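Local structure of acyl-[acyl-carrier-protein]--UDP-N-acetylglucosamine O-acyltransferase (Acinetobacter baumannii, 4E6U) at residues P36-V50 against G54-A68. The protein catalyses transfer of an acyl chain from acyl carrier protein to UDP-N-acetylglucosamine, the first step of lipid A synthesis. Sequence-based numbering, arbitrary orientation. Where two conformers were deposited one is given.
Sequences PQVTIGAGTKLHSHV and GFTRIGQNNEIFQFA. With SO4 (sulfate ion), chain C.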
loop_
_atom_site.group_PDB
_atom_site.type_symbol
_atom_site.label_atom_id
_atom_site.label_comp_id
_atom_site.label_asym_id
_atom_site.label_seq_id
_atom_site.Cartn_x
_atom_site.Cartn_y
_atom_site.Cartn_z
ATOM N N PRO A 36 -6.843 26.982 -5.418
ATOM C CA PRO A 36 -6.686 28.337 -4.896
ATOM C C PRO A 36 -5.595 28.446 -3.843
ATOM O O PRO A 36 -5.305 27.487 -3.110
ATOM C CB PRO A 36 -8.055 28.630 -4.286
ATOM C CG PRO A 36 -8.573 27.307 -3.877
ATOM C CD PRO A 36 -8.117 26.386 -4.989
ATOM N N GLN A 37 -4.990 29.632 -3.760
ATOM C CA GLN A 37 -3.985 29.913 -2.724
ATOM C C GLN A 37 -2.798 28.954 -2.782
ATOM O O GLN A 37 -2.219 28.583 -1.748
ATOM C CB GLN A 37 -4.620 29.915 -1.322
ATOM C CG GLN A 37 -5.777 30.902 -1.176
ATOM C CD GLN A 37 -5.347 32.325 -1.436
ATOM O OE1 GLN A 37 -4.291 32.761 -0.976
ATOM N NE2 GLN A 37 -6.173 33.066 -2.176
ATOM N N VAL A 38 -2.444 28.537 -3.990
ATOM C CA VAL A 38 -1.233 27.772 -4.220
ATOM C C VAL A 38 -0.122 28.660 -4.751
ATOM O O VAL A 38 -0.358 29.506 -5.630
ATOM C CB VAL A 38 -1.496 26.588 -5.186
ATOM C CG1 VAL A 38 -0.209 25.852 -5.551
ATOM C CG2 VAL A 38 -2.513 25.636 -4.552
ATOM N N THR A 39 1.079 28.481 -4.225
ATOM C CA THR A 39 2.260 29.158 -4.740
ATOM C C THR A 39 3.259 28.106 -5.131
ATOM O O THR A 39 3.494 27.175 -4.354
ATOM C CB THR A 39 2.839 30.169 -3.723
ATOM O OG1 THR A 39 3.373 29.495 -2.588
ATOM C CG2 THR A 39 1.781 31.130 -3.273
ATOM N N ILE A 40 3.839 28.230 -6.323
ATOM C CA ILE A 40 4.819 27.264 -6.819
ATOM C C ILE A 40 6.118 27.985 -7.135
ATOM O O ILE A 40 6.156 28.874 -7.992
ATOM C CB ILE A 40 4.326 26.492 -8.047
ATOM C CG1 ILE A 40 2.966 25.852 -7.739
ATOM C CG2 ILE A 40 5.359 25.436 -8.451
ATOM C CD1 ILE A 40 2.424 25.025 -8.878
ATOM N N GLY A 41 7.166 27.579 -6.431
ATOM C CA GLY A 41 8.469 28.214 -6.524
ATOM C C GLY A 41 9.282 27.843 -7.743
ATOM O O GLY A 41 9.036 26.850 -8.441
ATOM N N ALA A 42 10.307 28.651 -7.983
ATOM C CA ALA A 42 11.055 28.609 -9.212
ATOM C C ALA A 42 11.673 27.258 -9.469
ATOM O O ALA A 42 12.213 26.617 -8.564
ATOM C CB ALA A 42 12.154 29.689 -9.175
ATOM N N GLY A 43 11.591 26.822 -10.718
ATOM C CA GLY A 43 12.242 25.597 -11.132
ATOM C C GLY A 43 11.494 24.307 -10.805
ATOM O O GLY A 43 11.964 23.228 -11.135
ATOM N N THR A 44 10.363 24.420 -10.131
ATOM C CA THR A 44 9.582 23.235 -9.801
ATOM C C THR A 44 8.925 22.698 -11.057
ATOM O O THR A 44 8.492 23.453 -11.939
ATOM C CB THR A 44 8.578 23.570 -8.689
ATOM O OG1 THR A 44 9.292 23.608 -7.443
ATOM C CG2 THR A 44 7.461 22.508 -8.575
ATOM N N LYS A 45 8.892 21.375 -11.144
ATOM C CA LYS A 45 8.254 20.660 -12.261
ATOM C C LYS A 45 7.169 19.731 -11.765
ATOM O O LYS A 45 7.422 18.856 -10.919
ATOM C CB LYS A 45 9.276 19.839 -13.045
ATOM C CG LYS A 45 8.657 18.933 -14.125
ATOM C CD LYS A 45 9.734 18.185 -14.913
ATOM C CE LYS A 45 9.095 17.336 -15.995
ATOM N NZ LYS A 45 10.120 16.651 -16.837
ATOM N N LEU A 46 5.976 19.938 -12.291
ATOM C CA LEU A 46 4.886 18.986 -12.134
ATOM C C LEU A 46 4.764 18.244 -13.443
ATOM O O LEU A 46 4.736 18.873 -14.502
ATOM C CB LEU A 46 3.572 19.697 -11.835
ATOM C CG LEU A 46 3.275 20.094 -10.387
ATOM C CD1 LEU A 46 4.364 20.997 -9.803
ATOM C CD2 LEU A 46 1.931 20.763 -10.295
ATOM N N HIS A 47 4.683 16.916 -13.376
ATOM C CA HIS A 47 4.395 16.094 -14.552
ATOM C C HIS A 47 2.919 16.258 -14.932
ATOM O O HIS A 47 2.270 17.207 -14.500
ATOM C CB HIS A 47 4.769 14.654 -14.203
ATOM C CG HIS A 47 6.247 14.444 -14.109
ATOM N ND1 HIS A 47 6.947 13.650 -14.994
ATOM C CD2 HIS A 47 7.167 14.970 -13.264
ATOM C CE1 HIS A 47 8.232 13.679 -14.679
ATOM N NE2 HIS A 47 8.393 14.484 -13.642
ATOM N N SER A 48 2.388 15.358 -15.755
ATOM C CA SER A 48 0.946 15.378 -16.028
ATOM C C SER A 48 0.171 14.900 -14.796
ATOM O O SER A 48 0.730 14.252 -13.897
ATOM C CB SER A 48 0.613 14.465 -17.215
ATOM O OG SER A 48 0.694 13.084 -16.884
ATOM N N HIS A 49 -1.119 15.213 -14.749
ATOM C CA HIS A 49 -2.027 14.562 -13.803
ATOM C C HIS A 49 -1.665 14.761 -12.325
ATOM O O HIS A 49 -1.862 13.863 -11.493
ATOM C CB HIS A 49 -2.166 13.045 -14.072
ATOM C CG HIS A 49 -2.788 12.708 -15.385
ATOM N ND1 HIS A 49 -2.042 12.462 -16.519
ATOM C CD2 HIS A 49 -4.079 12.535 -15.739
ATOM C CE1 HIS A 49 -2.847 12.174 -17.517
ATOM N NE2 HIS A 49 -4.081 12.201 -17.078
ATOM N N VAL A 50 -1.156 15.942 -11.990
ATOM C CA VAL A 50 -0.929 16.307 -10.593
ATOM C C VAL A 50 -2.067 17.178 -10.121
ATOM O O VAL A 50 -2.449 18.125 -10.820
ATOM C CB VAL A 50 0.422 17.047 -10.405
ATOM C CG1 VAL A 50 0.598 17.491 -8.944
ATOM C CG2 VAL A 50 1.588 16.142 -10.850
ATOM N N GLY A 54 -5.120 22.963 -2.830
ATOM C CA GLY A 54 -5.261 24.365 -2.463
ATOM C C GLY A 54 -4.383 24.646 -1.283
ATOM O O GLY A 54 -3.838 23.723 -0.668
ATOM N N PHE A 55 -4.207 25.932 -0.970
ATOM C CA PHE A 55 -3.588 26.325 0.306
ATOM C C PHE A 55 -2.259 25.611 0.544
ATOM O O PHE A 55 -2.014 25.039 1.608
ATOM C CB PHE A 55 -4.588 26.126 1.462
ATOM C CG PHE A 55 -5.843 26.895 1.274
ATOM C CD1 PHE A 55 -5.948 28.185 1.796
ATOM C CD2 PHE A 55 -6.894 26.381 0.525
ATOM C CE1 PHE A 55 -7.102 28.936 1.591
ATOM C CE2 PHE A 55 -8.056 27.127 0.326
ATOM C CZ PHE A 55 -8.150 28.404 0.855
ATOM N N THR A 56 -1.401 25.674 -0.466
ATOM C CA THR A 56 -0.130 24.975 -0.464
ATOM C C THR A 56 0.959 25.901 -0.982
ATOM O O THR A 56 0.786 26.535 -2.033
ATOM C CB THR A 56 -0.219 23.689 -1.345
ATOM O OG1 THR A 56 -1.180 22.797 -0.752
ATOM C CG2 THR A 56 1.103 22.960 -1.430
ATOM N N ARG A 57 2.066 25.979 -0.245
ATOM C CA ARG A 57 3.248 26.704 -0.692
ATOM C C ARG A 57 4.297 25.680 -1.053
ATOM O O ARG A 57 4.634 24.837 -0.217
ATOM C CB ARG A 57 3.778 27.627 0.414
ATOM C CG ARG A 57 2.783 28.688 0.815
ATOM C CD ARG A 57 3.312 29.583 1.937
ATOM N NE ARG A 57 2.214 30.362 2.510
ATOM C CZ ARG A 57 1.589 30.088 3.654
ATOM N NH1 ARG A 57 1.951 29.051 4.406
ATOM N NH2 ARG A 57 0.591 30.870 4.053
ATOM N N ILE A 58 4.767 25.704 -2.297
ATOM C CA ILE A 58 5.778 24.782 -2.803
ATOM C C ILE A 58 7.026 25.579 -3.146
ATOM O O ILE A 58 6.937 26.576 -3.858
ATOM C CB ILE A 58 5.267 24.024 -4.057
ATOM C CG1 ILE A 58 4.032 23.203 -3.668
ATOM C CG2 ILE A 58 6.362 23.140 -4.650
ATOM C CD1 ILE A 58 3.253 22.616 -4.832
ATOM N N GLY A 59 8.171 25.142 -2.646
ATOM C CA GLY A 59 9.435 25.841 -2.890
ATOM C C GLY A 59 10.042 25.592 -4.253
ATOM O O GLY A 59 9.340 25.325 -5.230
ATOM N N GLN A 60 11.361 25.680 -4.315
ATOM C CA GLN A 60 12.063 25.697 -5.582
ATOM C C GLN A 60 12.585 24.332 -5.942
ATOM O O GLN A 60 12.941 23.537 -5.067
ATOM C CB GLN A 60 13.256 26.659 -5.493
ATOM C CG GLN A 60 12.838 28.114 -5.247
ATOM C CD GLN A 60 13.997 29.107 -5.286
ATOM O OE1 GLN A 60 13.776 30.311 -5.420
ATOM N NE2 GLN A 60 15.219 28.616 -5.166
ATOM N N ASN A 61 12.628 24.056 -7.244
ATOM C CA ASN A 61 13.286 22.861 -7.764
ATOM C C ASN A 61 12.742 21.523 -7.257
ATOM O O ASN A 61 13.477 20.536 -7.175
ATOM C CB ASN A 61 14.817 22.949 -7.584
ATOM C CG ASN A 61 15.403 24.147 -8.302
ATOM O OD1 ASN A 61 15.128 24.366 -9.473
ATOM N ND2 ASN A 61 16.189 24.935 -7.590
ATOM N N ASN A 62 11.438 21.500 -6.966
ATOM C CA ASN A 62 10.748 20.248 -6.650
ATOM C C ASN A 62 10.356 19.541 -7.925
ATOM O O ASN A 62 10.257 20.162 -8.982
ATOM C CB ASN A 62 9.517 20.570 -5.813
ATOM C CG ASN A 62 9.894 21.123 -4.452
ATOM O OD1 ASN A 62 10.394 20.389 -3.602
ATOM N ND2 ASN A 62 9.681 22.406 -4.237
ATOM N N GLU A 63 10.110 18.253 -7.817
ATOM C CA GLU A 63 9.567 17.504 -8.923
ATOM C C GLU A 63 8.475 16.619 -8.377
ATOM O O GLU A 63 8.705 15.817 -7.447
ATOM C CB GLU A 63 10.651 16.697 -9.620
ATOM C CG GLU A 63 10.164 16.034 -10.903
ATOM C CD GLU A 63 11.263 15.361 -11.714
ATOM O OE1 GLU A 63 10.953 14.864 -12.824
ATOM O OE2 GLU A 63 12.435 15.290 -11.247
ATOM N N ILE A 64 7.303 16.749 -8.990
ATOM C CA ILE A 64 6.092 16.038 -8.546
ATOM C C ILE A 64 5.537 15.250 -9.726
ATOM O O ILE A 64 5.251 15.832 -10.782
ATOM C CB ILE A 64 5.022 17.004 -8.017
ATOM C CG1 ILE A 64 5.618 17.941 -6.945
ATOM C CG2 ILE A 64 3.825 16.215 -7.464
ATOM C CD1 ILE A 64 4.637 18.948 -6.325
ATOM N N PHE A 65 5.381 13.944 -9.537
ATOM C CA PHE A 65 4.993 13.031 -10.613
ATOM C C PHE A 65 3.484 12.788 -10.663
ATOM O O PHE A 65 2.712 13.152 -9.749
ATOM C CB PHE A 65 5.728 11.699 -10.440
ATOM C CG PHE A 65 7.185 11.755 -10.810
ATOM C CD1 PHE A 65 8.108 12.393 -9.982
ATOM C CD2 PHE A 65 7.631 11.145 -11.972
ATOM C CE1 PHE A 65 9.479 12.433 -10.314
ATOM C CE2 PHE A 65 8.992 11.190 -12.325
ATOM C CZ PHE A 65 9.918 11.836 -11.476
ATOM N N GLN A 66 3.066 12.200 -11.776
ATOM C CA GLN A 66 1.664 11.968 -12.046
ATOM C C GLN A 66 0.949 11.222 -10.928
ATOM O O GLN A 66 1.504 10.289 -10.296
ATOM C CB GLN A 66 1.504 11.178 -13.363
ATOM C CG GLN A 66 2.341 9.884 -13.478
ATOM C CD GLN A 66 3.738 10.065 -14.057
ATOM O OE1 GLN A 66 4.425 9.057 -14.352
ATOM N NE2 GLN A 66 4.159 11.273 -14.230
ATOM N N PHE A 67 -0.303 11.637 -10.737
ATOM C CA PHE A 67 -1.242 11.006 -9.803
ATOM C C PHE A 67 -0.891 11.272 -8.344
ATOM O O PHE A 67 -1.435 10.623 -7.445
ATOM C CB PHE A 67 -1.382 9.493 -10.060
ATOM C CG PHE A 67 -1.509 9.128 -11.522
ATOM C CD1 PHE A 67 -2.532 9.673 -12.307
ATOM C CD2 PHE A 67 -0.624 8.229 -12.101
ATOM C CE1 PHE A 67 -2.640 9.315 -13.653
ATOM C CE2 PHE A 67 -0.753 7.867 -13.449
ATOM C CZ PHE A 67 -1.740 8.410 -14.214
ATOM N N ALA A 68 -0.023 12.244 -8.104
ATOM C CA ALA A 68 0.150 12.733 -6.745
ATOM C C ALA A 68 -0.969 13.695 -6.382
ATOM O O ALA A 68 -1.379 14.553 -7.180
ATOM C CB ALA A 68 1.489 13.400 -6.617
HETATM S S SO4 C . 9.431 13.389 -18.707
HETATM O O1 SO4 C . 9.701 14.057 -19.988
HETATM O O2 SO4 C . 10.684 12.880 -18.147
HETATM O O3 SO4 C . 8.842 14.356 -17.773
HETATM O O4 SO4 C . 8.495 12.271 -18.927
HETATM O O HOH W 1 10.653 30.966 -6.116
HETATM O O HOH W 2 12.194 15.470 -15.134
#
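Strands 38-40 and 56-58 run parallel, their axes 4.8 Å apart and 3° from exact alignment, and strands 45-46 and 63-64 pair in the same sense after the next corner, each paired strand residue lying beside the one 18 positions later. Backbone bonds such as Ile58 N to Thr39 O and Ile64 N to Lys45 O join the coils. Beside the type II turn 41-44, Thr44 OG1 bridges the coils by donating to Gly59 O (2.8 Å) and accepting from Asn62 N (3.0 Å), alongside the backbone bond from Asn61 N to Ala42 O.

On the outer face of strands 45-46 and 63-64, and just past their ends, lies an aromatic and charged cluster. His47 lies on Phe65 in an offset stack, centroids 4.0 Å apart and planes at 18°, with NE2 over the centre of the phenyl ring. The same NE2 donates to Glu63 OE1 at 2.7 Å, within the imidazole plane and on the anti lone pair of the carboxylate, fixing the rotation of the ring. Glu63 reaches it through an extended chain with CG anti to the backbone N (chi1 -173°). Lys45, also fully extended, sets CE over the rim of the opposite imidazole face; its NZ donates to a sulfate ion, probably from the crystallisation liquor, and reaches Glu63 OE1 through a water. Inside, Ile64 sets CD1 against Leu46 CD1 (4.0 Å) and CG2 against Val50 CG1 (3.8 Å). At the far end, Gln37 lays CB over one face of the Phe55 ring in a CH-pi contact.

These are successive coils of the left-handed parallel beta-helix built by hexapeptide repeats. Strand 21-22 continues the sheet beyond 38-40, and strand 85-88 beyond 56-58, while Leu46 packs inward on strands 33-34 and 51-52. Phe67 touches His49 of a second subunit, placing that corner at the trimer interface.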